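Local coordinates for ABC transporter substrate binding protein (Ribose) (Agrobacterium vitis S4, PDB 4WT7) that binds the sugar alcohol D-allitol between its two lobes and probably delivers carbohydrate ligands to an ABC transporter, at residues V146-G151 against K246-D251. Numbering follows the deposited sequence.
With X9X (D-allitol), chain C.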
loop_
_atom_site.group_PDB
_atom_site.type_symbol
_atom_site.label_atom_id
_atom_site.label_comp_id
_atom_site.label_asym_id
_atom_site.label_seq_id
_atom_site.Cartn_x
_atom_site.Cartn_y
_atom_site.Cartn_z
ATOM N N VAL A 146 18.116 -6.016 -6.589
ATOM C CA VAL A 146 19.046 -6.849 -7.355
ATOM C C VAL A 146 20.421 -6.173 -7.490
ATOM O O VAL A 146 21.472 -6.756 -7.131
ATOM C CB VAL A 146 18.455 -7.211 -8.751
ATOM C CG1 VAL A 146 19.534 -7.740 -9.697
ATOM C CG2 VAL A 146 17.336 -8.245 -8.602
ATOM N N SER A 147 20.424 -4.950 -8.000
ATOM C CA SER A 147 21.665 -4.163 -8.042
ATOM C C SER A 147 22.370 -4.185 -6.665
ATOM O O SER A 147 23.542 -4.537 -6.565
ATOM C CB SER A 147 21.379 -2.741 -8.545
ATOM O OG SER A 147 22.458 -1.849 -8.304
ATOM N N ASP A 148 21.628 -3.903 -5.602
ATOM C CA ASP A 148 22.190 -3.823 -4.261
ATOM C C ASP A 148 22.892 -5.102 -3.801
ATOM O O ASP A 148 23.868 -5.047 -3.019
ATOM C CB ASP A 148 21.094 -3.520 -3.243
ATOM C CG ASP A 148 20.760 -2.026 -3.112
ATOM O OD1 ASP A 148 21.316 -1.174 -3.832
ATOM O OD2 ASP A 148 19.894 -1.718 -2.272
ATOM N N ILE A 149 22.360 -6.253 -4.197
ATOM C CA ILE A 149 22.918 -7.518 -3.728
ATOM C C ILE A 149 23.833 -8.164 -4.762
ATOM O O ILE A 149 24.211 -9.316 -4.620
ATOM C CB ILE A 149 21.851 -8.556 -3.273
ATOM C CG1 ILE A 149 21.036 -9.087 -4.456
ATOM C CG2 ILE A 149 20.950 -7.995 -2.172
ATOM C CD1 ILE A 149 20.213 -10.293 -4.068
ATOM N N GLY A 150 24.233 -7.404 -5.769
ATOM C CA GLY A 150 25.184 -7.899 -6.732
ATOM C C GLY A 150 24.614 -8.932 -7.683
ATOM O O GLY A 150 25.376 -9.641 -8.352
ATOM N N GLY A 151 23.287 -9.022 -7.778
ATOM C CA GLY A 151 22.698 -9.884 -8.762
ATOM C C GLY A 151 22.710 -11.328 -8.308
ATOM O O GLY A 151 22.486 -12.241 -9.119
ATOM N N LYS A 246 19.986 -6.498 3.803
ATOM C CA LYS A 246 19.320 -5.240 3.401
ATOM C C LYS A 246 17.805 -5.397 3.314
ATOM O O LYS A 246 17.304 -6.425 2.858
ATOM C CB LYS A 246 19.831 -4.772 2.031
ATOM C CG LYS A 246 21.316 -4.351 2.022
ATOM C CD LYS A 246 21.860 -4.197 0.588
ATOM C CE LYS A 246 23.275 -3.641 0.580
ATOM N NZ LYS A 246 24.140 -4.459 1.438
ATOM N N THR A 247 17.063 -4.367 3.711
ATOM C CA THR A 247 15.601 -4.457 3.638
ATOM C C THR A 247 14.986 -3.488 2.626
ATOM O O THR A 247 15.568 -2.453 2.294
ATOM C CB THR A 247 14.929 -4.317 5.038
ATOM O OG1 THR A 247 14.877 -2.936 5.446
ATOM C CG2 THR A 247 15.724 -5.128 6.073
ATOM N N TYR A 248 13.779 -3.844 2.166
ATOM C CA TYR A 248 13.145 -3.154 1.046
ATOM C C TYR A 248 11.642 -3.063 1.262
ATOM O O TYR A 248 11.044 -3.995 1.761
ATOM C CB TYR A 248 13.434 -3.921 -0.253
ATOM C CG TYR A 248 14.896 -3.922 -0.591
ATOM C CD1 TYR A 248 15.469 -2.872 -1.310
ATOM C CD2 TYR A 248 15.717 -4.938 -0.152
ATOM C CE1 TYR A 248 16.800 -2.853 -1.601
ATOM C CE2 TYR A 248 17.093 -4.908 -0.408
ATOM C CZ TYR A 248 17.624 -3.866 -1.132
ATOM O OH TYR A 248 18.973 -3.858 -1.404
ATOM N N GLY A 249 11.043 -1.933 0.881
ATOM C CA GLY A 249 9.606 -1.773 1.006
ATOM C C GLY A 249 8.990 -0.567 0.301
ATOM O O GLY A 249 9.637 0.148 -0.482
ATOM N N VAL A 250 7.714 -0.348 0.605
ATOM C CA VAL A 250 6.936 0.674 -0.052
ATOM C C VAL A 250 6.039 1.399 0.942
ATOM O O VAL A 250 5.611 0.807 1.940
ATOM C CB VAL A 250 6.037 -0.001 -1.136
ATOM C CG1 VAL A 250 5.213 1.016 -1.871
ATOM C CG2 VAL A 250 6.875 -0.824 -2.077
ATOM N N ASP A 251 5.777 2.675 0.632
ATOM C CA ASP A 251 4.833 3.591 1.298
ATOM C C ASP A 251 5.529 4.917 1.691
ATOM O O ASP A 251 4.920 5.989 1.623
ATOM C CB ASP A 251 4.163 2.991 2.540
ATOM C CG ASP A 251 3.066 2.008 2.203
ATOM O OD1 ASP A 251 2.888 1.726 1.006
ATOM O OD2 ASP A 251 2.423 1.489 3.160
HETATM O OAA X9X C . -2.715 -3.800 2.154
HETATM C CAG X9X C . -1.613 -3.455 2.913
HETATM C CAI X9X C . -0.821 -2.253 2.514
HETATM O OAC X9X C . -0.080 -2.477 1.338
HETATM C CAK X9X C . -1.680 -1.024 2.475
HETATM O OAE X9X C . -2.304 -0.971 3.699
HETATM C CAL X9X C . -0.842 0.252 2.367
HETATM O OAF X9X C . 0.086 0.334 3.392
HETATM C CAJ X9X C . -0.205 0.544 1.024
HETATM O OAD X9X C . 0.983 -0.134 0.804
HETATM C CAH X9X C . -1.114 0.403 -0.180
HETATM O OAB X9X C . -0.802 1.239 -1.274
#
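Asp148 and Tyr248 meet where the C-terminal end of helix 134-148 packs on strand 246-249, a helix-on-sheet contact in one lobe of the periplasmic binding protein fold. The buried part is the tyrosine ring, which lies against Leu141 and Leu145 of the same helix and against Ala268 and Ala269 of the adjoining strand 267-272. With CG anti to its carbonyl carbon (chi1 -65°), Tyr248 extends toward the helix end, and Asp148 OD2 sits at the ring edge in the ring plane, the carboxylate turned 41° from the ring. Tyr248 OH is modelled as donating to Asp148 OD2, but at 2.5 Å the bond is doubtfully short and the OH position less sure. Gln144 NE2 binds the other oxygen, Asp148 OD1. On the looser, partly exposed side, Lys246 runs alongside, with CD 4.0 Å from Asp148 CB, while Lys246 NZ stays 6.3 Å from Asp148 OD2, too far for a salt bridge. Just beyond, a Schellman motif with Gly150 at C-prime (phi 73°) ends the helix through Gly151 N to Val146 O and Gly150 N to Ser147 O. Beyond the corner at Val250, Asp251 grips D-allitol with both oxygens: OD1 accepts from OAD at 2.7 Å, and OD2 from OAF at 2.6 Å.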